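Fructosamine deglycase FrlB (Bacillus subtilis, PDB 3EUA) converts a range of fructosamine 6-phosphates to glucose 6-phosphate and a free amino acid. Local coordinates at residues Asn10-Ala15 / Tyr121-Asp126; Ile105-Lys110 / Gly139-Ile144; Met199-Asn204 / Pro257-Ala262. All coordinates share one frame; numbering follows the deposited sequence.

Interaction 1: residues Asn10-Ala15 / Tyr121-Asp126; sequences NREVQA and YVAQYD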
loop_
_atom_site.group_PDB
_atom_site.type_symbol
_atom_site.label_atom_id
_atom_site.label_comp_id
_atom_site.label_asym_id
_atom_site.label_seq_id
_atom_site.Cartn_x
_atom_site.Cartn_y
_atom_site.Cartn_z
ATOM N N ASN A 10 13.490 -19.120 -18.458
ATOM C CA ASN A 10 12.622 -20.273 -18.222
ATOM C C ASN A 10 11.886 -20.573 -19.538
ATOM O O ASN A 10 11.318 -19.675 -20.178
ATOM C CB ASN A 10 11.693 -19.958 -16.990
ATOM C CG ASN A 10 10.409 -20.836 -16.874
ATOM O OD1 ASN A 10 9.814 -21.281 -17.858
ATOM N ND2 ASN A 10 9.910 -20.965 -15.633
ATOM N N ARG A 11 11.910 -21.831 -19.975
ATOM C CA ARG A 11 11.253 -22.200 -21.256
ATOM C C ARG A 11 9.775 -21.858 -21.335
ATOM O O ARG A 11 9.255 -21.512 -22.398
ATOM C CB ARG A 11 11.431 -23.676 -21.602
ATOM C CG ARG A 11 12.805 -24.001 -22.155
ATOM C CD ARG A 11 12.865 -25.419 -22.725
ATOM N NE ARG A 11 14.173 -25.678 -23.347
ATOM C CZ ARG A 11 15.280 -26.058 -22.696
ATOM N NH1 ARG A 11 16.394 -26.256 -23.385
ATOM N NH2 ARG A 11 15.287 -26.242 -21.376
ATOM N N GLU A 12 9.087 -21.952 -20.208
ATOM C CA GLU A 12 7.673 -21.637 -20.169
ATOM C C GLU A 12 7.496 -20.126 -20.359
ATOM O O GLU A 12 6.549 -19.676 -21.008
ATOM C CB GLU A 12 7.086 -22.108 -18.839
ATOM C CG GLU A 12 7.300 -23.625 -18.502
ATOM C CD GLU A 12 7.236 -23.909 -16.981
ATOM O OE1 GLU A 12 6.543 -24.876 -16.583
ATOM O OE2 GLU A 12 7.851 -23.171 -16.167
ATOM N N VAL A 13 8.389 -19.349 -19.757
ATOM C CA VAL A 13 8.385 -17.895 -19.885
ATOM C C VAL A 13 8.720 -17.540 -21.351
ATOM O O VAL A 13 8.115 -16.683 -21.936
ATOM C CB VAL A 13 9.394 -17.243 -18.874
ATOM C CG1 VAL A 13 9.673 -15.777 -19.220
ATOM C CG2 VAL A 13 8.872 -17.399 -17.430
ATOM N N GLN A 14 9.664 -18.240 -21.954
ATOM C CA GLN A 14 9.974 -17.972 -23.363
ATOM C C GLN A 14 8.777 -18.203 -24.262
ATOM O O GLN A 14 8.545 -17.428 -25.162
ATOM C CB GLN A 14 11.126 -18.839 -23.864
ATOM C CG GLN A 14 12.501 -18.582 -23.189
ATOM C CD GLN A 14 13.606 -19.383 -23.860
ATOM O OE1 GLN A 14 13.631 -19.503 -25.085
ATOM N NE2 GLN A 14 14.523 -19.922 -23.070
ATOM N N ALA A 15 8.036 -19.288 -24.038
ATOM C CA ALA A 15 6.841 -19.592 -24.844
ATOM C C ALA A 15 5.824 -18.482 -24.678
ATOM O O ALA A 15 5.256 -17.998 -25.654
ATOM C CB ALA A 15 6.243 -20.916 -24.444
ATOM N N TYR A 121 -1.147 -19.462 -18.903
ATOM C CA TYR A 121 0.280 -19.757 -18.958
ATOM C C TYR A 121 0.774 -20.001 -17.534
ATOM O O TYR A 121 0.300 -19.362 -16.600
ATOM C CB TYR A 121 1.058 -18.591 -19.589
ATOM C CG TYR A 121 0.818 -18.412 -21.073
ATOM C CD1 TYR A 121 -0.224 -17.609 -21.537
ATOM C CD2 TYR A 121 1.634 -19.053 -22.015
ATOM C CE1 TYR A 121 -0.439 -17.439 -22.872
ATOM C CE2 TYR A 121 1.398 -18.905 -23.369
ATOM C CZ TYR A 121 0.368 -18.084 -23.779
ATOM O OH TYR A 121 0.112 -17.907 -25.108
ATOM N N VAL A 122 1.712 -20.931 -17.381
ATOM C CA VAL A 122 2.272 -21.282 -16.097
ATOM C C VAL A 122 3.780 -21.263 -16.164
ATOM O O VAL A 122 4.358 -21.830 -17.068
ATOM C CB VAL A 122 1.841 -22.694 -15.649
ATOM C CG1 VAL A 122 2.518 -23.050 -14.308
ATOM C CG2 VAL A 122 0.320 -22.779 -15.519
ATOM N N ALA A 123 4.412 -20.610 -15.194
ATOM C CA ALA A 123 5.852 -20.531 -15.113
ATOM C C ALA A 123 6.255 -20.996 -13.722
ATOM O O ALA A 123 5.853 -20.424 -12.733
ATOM C CB ALA A 123 6.291 -19.096 -15.351
ATOM N N GLN A 124 7.037 -22.032 -13.623
ATOM C CA GLN A 124 7.399 -22.468 -12.314
ATOM C C GLN A 124 8.665 -21.770 -11.908
ATOM O O GLN A 124 9.372 -21.180 -12.733
ATOM C CB GLN A 124 7.694 -23.939 -12.303
ATOM C CG GLN A 124 6.641 -24.853 -12.831
ATOM C CD GLN A 124 7.247 -26.243 -12.950
ATOM O OE1 GLN A 124 7.963 -26.694 -12.046
ATOM N NE2 GLN A 124 7.014 -26.896 -14.063
ATOM N N TYR A 125 8.959 -21.852 -10.628
ATOM C CA TYR A 125 10.198 -21.303 -10.110
ATOM C C TYR A 125 10.794 -22.315 -9.167
ATOM O O TYR A 125 10.087 -23.221 -8.704
ATOM C CB TYR A 125 9.924 -19.965 -9.424
ATOM C CG TYR A 125 8.975 -19.939 -8.221
ATOM C CD1 TYR A 125 9.412 -20.308 -6.952
ATOM C CD2 TYR A 125 7.684 -19.441 -8.344
ATOM C CE1 TYR A 125 8.579 -20.258 -5.865
ATOM C CE2 TYR A 125 6.825 -19.369 -7.241
ATOM C CZ TYR A 125 7.270 -19.762 -6.009
ATOM O OH TYR A 125 6.451 -19.684 -4.917
ATOM N N ASP A 126 12.088 -22.190 -8.919
ATOM C CA ASP A 126 12.759 -23.110 -8.029
ATOM C C ASP A 126 12.825 -22.489 -6.640
ATOM O O ASP A 126 12.773 -21.269 -6.473
ATOM C CB ASP A 126 14.065 -23.578 -8.616
ATOM C CG ASP A 126 13.833 -24.581 -9.736
ATOM O OD1 ASP A 126 12.681 -25.072 -9.880
ATOM O OD2 ASP A 126 14.781 -24.944 -10.428
#
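Glu-12 and Gln-124 carry the polar half of this contact, between the first turn of a helix and the end of an edge strand. Gln-124 N gives a nearly straight bond to Glu-12 OE2 (2.9 Å, 170°). From the glutamine side chain, NE2 reaches Glu-12 OE1 at 3.3 Å, with the amide and carboxylate planes turned 64° apart. OE2 has a second donor, Asn-10 ND2 at 3.1 Å, which approaches the anti lone pair with the acceptor close to the asparagine's amide plane. Asn-10 turns its CG away from the backbone N (chi1 161°), which brings OD1 over the helix start, where it takes Val-13 N at 3.1 Å as an N-cap. A lysine in place of Glu-12 would probably leave Gln-124 N, its side-chain NE2 and Asn-10 ND2 without their shared acceptor.

The apolar half is small: Val-13 CG2 rests on Ala-123 CB at 3.7 Å, and Val-13 continues inward onto Ile-144.

Tyr-121 and Ala-123 bond through their backbones to strand 103-108, while Gln-124 N serves the helix instead. The first turn of helix 11-20 runs roughly antiparallel to 121-124, the outermost strand within the chain of the first SIS domain's parallel sheet, in an alpha/beta sandwich.

Interaction 2: residues Ile105-Lys110 / Gly139-Ile144; sequences IAMTFK and GVLYQI
Thr-108 OG1, which shares its hydrogen bonding between the carbonyl oxygens of Ser-82 and His-83, ties down the end of strand 103-108 just beyond Met-107, the residue that does most to meet helix 139-144. Met-107, present as selenomethionine, and Ile-105 both point at the helix, while Ala-106 between them faces the other way.

The Met-107 side chain leaves the strand with CG beside its own backbone N and bends at its last torsion (chi3 60°). This bend lays the methyl CE against Val-140 CG1 at 3.4 Å, tighter than ordinary van der Waals contact. Its selenium lies across Leu-141 at about a right angle, with SE 3.6 Å from Leu-141 CB. Farther along the helix, Ile-144 fills the space between the two strand residues: its CD1 meets Ile-105 CD1 tip to tip at 3.6 Å and also passes alongside Met-107, 3.8 Å from CG.

The axes of segments 105-108 and 139-144 run nearly antiparallel (162°) and approach to 9.9 Å, a gap filled mainly by side chains, with the Met-107 methyl also reaching the backbone N of Leu-141. Ile-79 of the neighbouring strand continues the apolar surface beneath Leu-141 and Ile-144, and Val-13 and Phe-16 of helix 11-20 close it at the side of Ile-144, with Phe-16 also touching Ile-105.

All five touching residues are buried and apolar. Between these two segments the fit rests on packing and exclusion of water; directional bonds to the helix come from other faces, such as Gln-143 OE1 with Asn-10 N.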
loop_
_atom_site.group_PDB
_atom_site.type_symbol
_atom_site.label_atom_id
_atom_site.label_comp_id
_atom_site.label_asym_id
_atom_site.label_seq_id
_atom_site.Cartn_x
_atom_site.Cartn_y
_atom_site.Cartn_z
ATOM N N ILE A 105 -0.986 -15.333 -16.528
ATOM C CA ILE A 105 0.209 -16.113 -16.336
ATOM C C ILE A 105 0.379 -16.286 -14.829
ATOM O O ILE A 105 0.365 -15.312 -14.095
ATOM C CB ILE A 105 1.441 -15.463 -16.970
ATOM C CG1 ILE A 105 2.657 -16.356 -16.704
ATOM C CG2 ILE A 105 1.619 -14.032 -16.410
ATOM C CD1 ILE A 105 3.876 -16.130 -17.602
ATOM N N ALA A 106 0.513 -17.535 -14.386
ATOM C CA ALA A 106 0.675 -17.847 -13.000
ATOM C C ALA A 106 2.042 -18.432 -12.733
ATOM O O ALA A 106 2.526 -19.255 -13.520
ATOM C CB ALA A 106 -0.424 -18.861 -12.576
HETATM N N MSE A 107 2.665 -17.959 -11.650
HETATM C CA MSE A 107 3.903 -18.489 -11.165
HETATM C C MSE A 107 3.570 -19.388 -9.974
HETATM O O MSE A 107 2.679 -19.062 -9.180
HETATM C CB MSE A 107 4.802 -17.385 -10.691
HETATM C CG MSE A 107 5.125 -16.384 -11.740
HETATM SE SE MSE A 107 6.235 -15.001 -10.942
HETATM C CE MSE A 107 7.523 -16.051 -10.468
ATOM N N THR A 108 4.243 -20.533 -9.855
ATOM C CA THR A 108 4.016 -21.416 -8.758
ATOM C C THR A 108 5.192 -22.380 -8.611
ATOM O O THR A 108 6.016 -22.505 -9.506
ATOM C CB THR A 108 2.697 -22.171 -8.986
ATOM O OG1 THR A 108 2.391 -22.960 -7.835
ATOM C CG2 THR A 108 2.754 -23.058 -10.281
ATOM N N PHE A 109 5.278 -23.027 -7.462
ATOM C CA PHE A 109 6.275 -24.056 -7.228
ATOM C C PHE A 109 5.666 -25.413 -7.624
ATOM O O PHE A 109 6.394 -26.380 -7.859
ATOM C CB PHE A 109 6.677 -24.001 -5.746
ATOM C CG PHE A 109 7.734 -24.988 -5.341
ATOM C CD1 PHE A 109 8.996 -24.900 -5.873
ATOM C CD2 PHE A 109 7.478 -25.958 -4.361
ATOM C CE1 PHE A 109 9.995 -25.792 -5.486
ATOM C CE2 PHE A 109 8.450 -26.832 -3.966
ATOM C CZ PHE A 109 9.723 -26.756 -4.536
ATOM N N LYS A 110 4.338 -25.464 -7.758
ATOM C CA LYS A 110 3.633 -26.718 -8.078
ATOM C C LYS A 110 2.812 -26.648 -9.367
ATOM O O LYS A 110 1.718 -26.100 -9.369
ATOM C CB LYS A 110 2.787 -27.116 -6.889
ATOM C CG LYS A 110 3.670 -27.251 -5.679
ATOM C CD LYS A 110 3.054 -28.004 -4.591
ATOM C CE LYS A 110 3.991 -28.049 -3.420
ATOM N NZ LYS A 110 3.438 -28.921 -2.395
ATOM N N GLY A 139 13.245 -14.156 -9.452
ATOM C CA GLY A 139 13.948 -14.276 -10.742
ATOM C C GLY A 139 13.009 -14.455 -11.890
ATOM O O GLY A 139 13.076 -13.726 -12.874
ATOM N N VAL A 140 12.116 -15.429 -11.749
ATOM C CA VAL A 140 11.138 -15.765 -12.789
ATOM C C VAL A 140 10.200 -14.601 -13.031
ATOM O O VAL A 140 9.841 -14.329 -14.152
ATOM C CB VAL A 140 10.352 -17.072 -12.411
ATOM C CG1 VAL A 140 9.096 -17.257 -13.252
ATOM C CG2 VAL A 140 11.281 -18.326 -12.504
ATOM N N LEU A 141 9.816 -13.914 -11.963
ATOM C CA LEU A 141 8.928 -12.755 -12.078
ATOM C C LEU A 141 9.580 -11.678 -12.940
ATOM O O LEU A 141 8.935 -11.100 -13.826
ATOM C CB LEU A 141 8.570 -12.208 -10.697
ATOM C CG LEU A 141 7.695 -10.942 -10.642
ATOM C CD1 LEU A 141 6.556 -11.027 -11.633
ATOM C CD2 LEU A 141 7.173 -10.748 -9.202
ATOM N N TYR A 142 10.842 -11.392 -12.687
ATOM C CA TYR A 142 11.554 -10.427 -13.518
ATOM C C TYR A 142 11.760 -10.903 -14.977
ATOM O O TYR A 142 11.760 -10.095 -15.902
ATOM C CB TYR A 142 12.890 -9.984 -12.895
ATOM C CG TYR A 142 12.825 -8.847 -11.894
ATOM C CD1 TYR A 142 11.693 -8.016 -11.770
ATOM C CD2 TYR A 142 13.991 -8.429 -11.252
ATOM C CE1 TYR A 142 11.688 -6.917 -10.903
ATOM C CE2 TYR A 142 14.004 -7.311 -10.374
ATOM C CZ TYR A 142 12.847 -6.583 -10.201
ATOM O OH TYR A 142 12.850 -5.505 -9.376
ATOM N N GLN A 143 11.959 -12.191 -15.204
ATOM C CA GLN A 143 12.036 -12.683 -16.585
ATOM C C GLN A 143 10.743 -12.298 -17.331
ATOM O O GLN A 143 10.771 -11.785 -18.473
ATOM C CB GLN A 143 12.228 -14.201 -16.614
ATOM C CG GLN A 143 13.532 -14.734 -16.021
ATOM C CD GLN A 143 13.567 -16.257 -15.981
ATOM O OE1 GLN A 143 13.065 -16.910 -16.884
ATOM N NE2 GLN A 143 14.187 -16.826 -14.947
ATOM N N ILE A 144 9.607 -12.526 -16.668
ATOM C CA ILE A 144 8.298 -12.184 -17.220
ATOM C C ILE A 144 8.135 -10.670 -17.421
ATOM O O ILE A 144 7.716 -10.194 -18.494
ATOM C CB ILE A 144 7.149 -12.663 -16.293
ATOM C CG1 ILE A 144 7.193 -14.202 -16.130
ATOM C CG2 ILE A 144 5.800 -12.217 -16.857
ATOM C CD1 ILE A 144 6.189 -14.836 -15.100
#

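Interaction 3: residues Met199-Asn204 / Pro257-Ala262; sequences MASGAN and PLEERA
The buried carboxylate of Glu-259 grips the backbone N of Ser-201 across this contact, and that of Gly-251 beyond it. Glu-259 reaches out of its helix with CG beside its backbone N (chi1 -63°) and an extended chain beyond, and OE2 accepts from Ser-201 N at 2.9 Å in a fairly straight bond (162°). The donor meets OE2 on the anti side, tilted 32° from the carboxylate plane. The other oxygen, OE1, takes Gly-251 N, so a single side chain spans the ends of two neighbouring strands, 197-200 and 246-250.

Around this bridge the packing is close. Ser-201 OG sits over the glutamate stem, 3.2 Å from Glu-259 CG, and is hydrogen-bonded to Thr-255 OG1. Leu-258 CD2 lies against Ser-201 CB at 3.8 Å, and Ala-200 CB touches Glu-259 OE2 at 3.6 Å. On the next helical turn the end of Met-199, a selenomethionine, is doubtfully placed near Ala-262.

The second subunit comes close as well: its Glu-63 accepts from Gly-202 N, and its Glu-89 and C-terminal Tyr-329 pair with Arg-261. Helix 256-269 here covers the turn that follows strand 197-200 at the carboxyl edge of a parallel sheet, a Rossmann-like arrangement belonging to the second SIS domain.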
loop_
_atom_site.group_PDB
_atom_site.type_symbol
_atom_site.label_atom_id
_atom_site.label_comp_id
_atom_site.label_asym_id
_atom_site.label_seq_id
_atom_site.Cartn_x
_atom_site.Cartn_y
_atom_site.Cartn_z
HETATM N N MSE A 199 11.298 -0.760 7.733
HETATM C CA MSE A 199 11.163 0.472 6.962
HETATM C C MSE A 199 11.993 0.481 5.677
HETATM O O MSE A 199 13.114 0.057 5.663
HETATM C CB MSE A 199 11.520 1.660 7.849
HETATM C CG MSE A 199 11.513 2.966 7.156
HETATM SE SE MSE A 199 11.292 4.494 8.325
HETATM C CE MSE A 199 12.020 5.415 7.080
ATOM N N ALA A 200 11.399 0.959 4.598
ATOM C CA ALA A 200 12.052 1.052 3.284
ATOM C C ALA A 200 11.138 1.864 2.344
ATOM O O ALA A 200 10.041 2.283 2.753
ATOM C CB ALA A 200 12.341 -0.323 2.702
ATOM N N SER A 201 11.614 2.128 1.126
ATOM C CA SER A 201 10.850 2.863 0.111
ATOM C C SER A 201 11.087 2.281 -1.278
ATOM O O SER A 201 11.792 1.281 -1.450
ATOM C CB SER A 201 11.217 4.358 0.124
ATOM O OG SER A 201 12.568 4.555 -0.249
ATOM N N GLY A 202 10.409 2.843 -2.265
ATOM C CA GLY A 202 10.593 2.407 -3.647
ATOM C C GLY A 202 10.449 0.924 -3.891
ATOM O O GLY A 202 9.519 0.303 -3.407
ATOM N N ALA A 203 11.410 0.344 -4.602
ATOM C CA ALA A 203 11.407 -1.065 -4.969
ATOM C C ALA A 203 11.691 -2.003 -3.811
ATOM O O ALA A 203 11.552 -3.204 -3.973
ATOM C CB ALA A 203 12.401 -1.309 -6.084
ATOM N N ASN A 204 12.098 -1.451 -2.658
ATOM C CA ASN A 204 12.436 -2.238 -1.475
ATOM C C ASN A 204 11.284 -2.360 -0.480
ATOM O O ASN A 204 11.381 -3.130 0.491
ATOM C CB ASN A 204 13.618 -1.537 -0.755
ATOM C CG ASN A 204 14.671 -1.058 -1.725
ATOM O OD1 ASN A 204 14.857 0.146 -1.928
ATOM N ND2 ASN A 204 15.275 -1.989 -2.418
ATOM N N PRO A 257 17.328 8.265 -1.360
ATOM C CA PRO A 257 17.343 9.436 -0.465
ATOM C C PRO A 257 16.273 9.414 0.638
ATOM O O PRO A 257 16.513 9.957 1.725
ATOM C CB PRO A 257 17.083 10.597 -1.420
ATOM C CG PRO A 257 17.629 10.108 -2.750
ATOM C CD PRO A 257 17.284 8.677 -2.785
ATOM N N LEU A 258 15.101 8.829 0.357
ATOM C CA LEU A 258 14.043 8.719 1.371
ATOM C C LEU A 258 14.532 7.863 2.530
ATOM O O LEU A 258 14.323 8.222 3.681
ATOM C CB LEU A 258 12.751 8.086 0.807
ATOM C CG LEU A 258 11.818 8.910 -0.094
ATOM C CD1 LEU A 258 12.550 9.538 -1.293
ATOM C CD2 LEU A 258 10.572 8.048 -0.518
ATOM N N GLU A 259 15.208 6.758 2.192
ATOM C CA GLU A 259 15.742 5.796 3.154
ATOM C C GLU A 259 16.882 6.433 3.966
ATOM O O GLU A 259 16.963 6.306 5.179
ATOM C CB GLU A 259 16.171 4.529 2.380
ATOM C CG GLU A 259 14.955 3.834 1.679
ATOM C CD GLU A 259 15.283 2.701 0.700
ATOM O OE1 GLU A 259 16.278 2.799 -0.091
ATOM O OE2 GLU A 259 14.473 1.723 0.681
ATOM N N GLU A 260 17.747 7.157 3.282
ATOM C CA GLU A 260 18.853 7.864 3.925
ATOM C C GLU A 260 18.361 8.893 4.946
ATOM O O GLU A 260 18.903 9.001 6.032
ATOM C CB GLU A 260 19.701 8.570 2.854
ATOM C CG GLU A 260 20.414 7.594 1.892
ATOM C CD GLU A 260 21.224 8.277 0.768
ATOM O OE1 GLU A 260 20.863 9.371 0.276
ATOM O OE2 GLU A 260 22.210 7.669 0.345
ATOM N N ARG A 261 17.313 9.635 4.595
ATOM C CA ARG A 261 16.775 10.648 5.490
ATOM C C ARG A 261 16.191 9.983 6.740
ATOM O O ARG A 261 16.425 10.446 7.867
ATOM C CB ARG A 261 15.732 11.502 4.756
ATOM C CG ARG A 261 15.171 12.635 5.542
ATOM C CD ARG A 261 13.958 13.176 4.878
ATOM N NE ARG A 261 13.389 14.291 5.637
ATOM C CZ ARG A 261 12.182 14.804 5.403
ATOM N NH1 ARG A 261 11.412 14.321 4.436
ATOM N NH2 ARG A 261 11.721 15.793 6.153
ATOM N N ALA A 262 15.455 8.902 6.532
ATOM C CA ALA A 262 14.827 8.116 7.613
ATOM C C ALA A 262 15.878 7.545 8.567
ATOM O O ALA A 262 15.728 7.609 9.786
ATOM C CB ALA A 262 13.984 7.018 6.997
#

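Overall arrangement
Interactions 1 and 2 belong to one body, the first SIS domain: their strands 121-124 and 103-108 are sheet neighbours, and Asn-10 N reaches Gln-143 OE1 at 2.7 Å, probably as a hydrogen bond that joins helix 11-20 to helix 137-153. Interaction 1, partly buried at the sheet's edge, relies mainly on polar bonds; interaction 2, further in, is wholly apolar. Interaction 3 lies in the second SIS domain, across the centre of the chain, its centre about 26 Å from that of interaction 2. It too is buried, yet polar at heart, with a carboxylate serving backbone donors, and it alone of the three meets the second subunit.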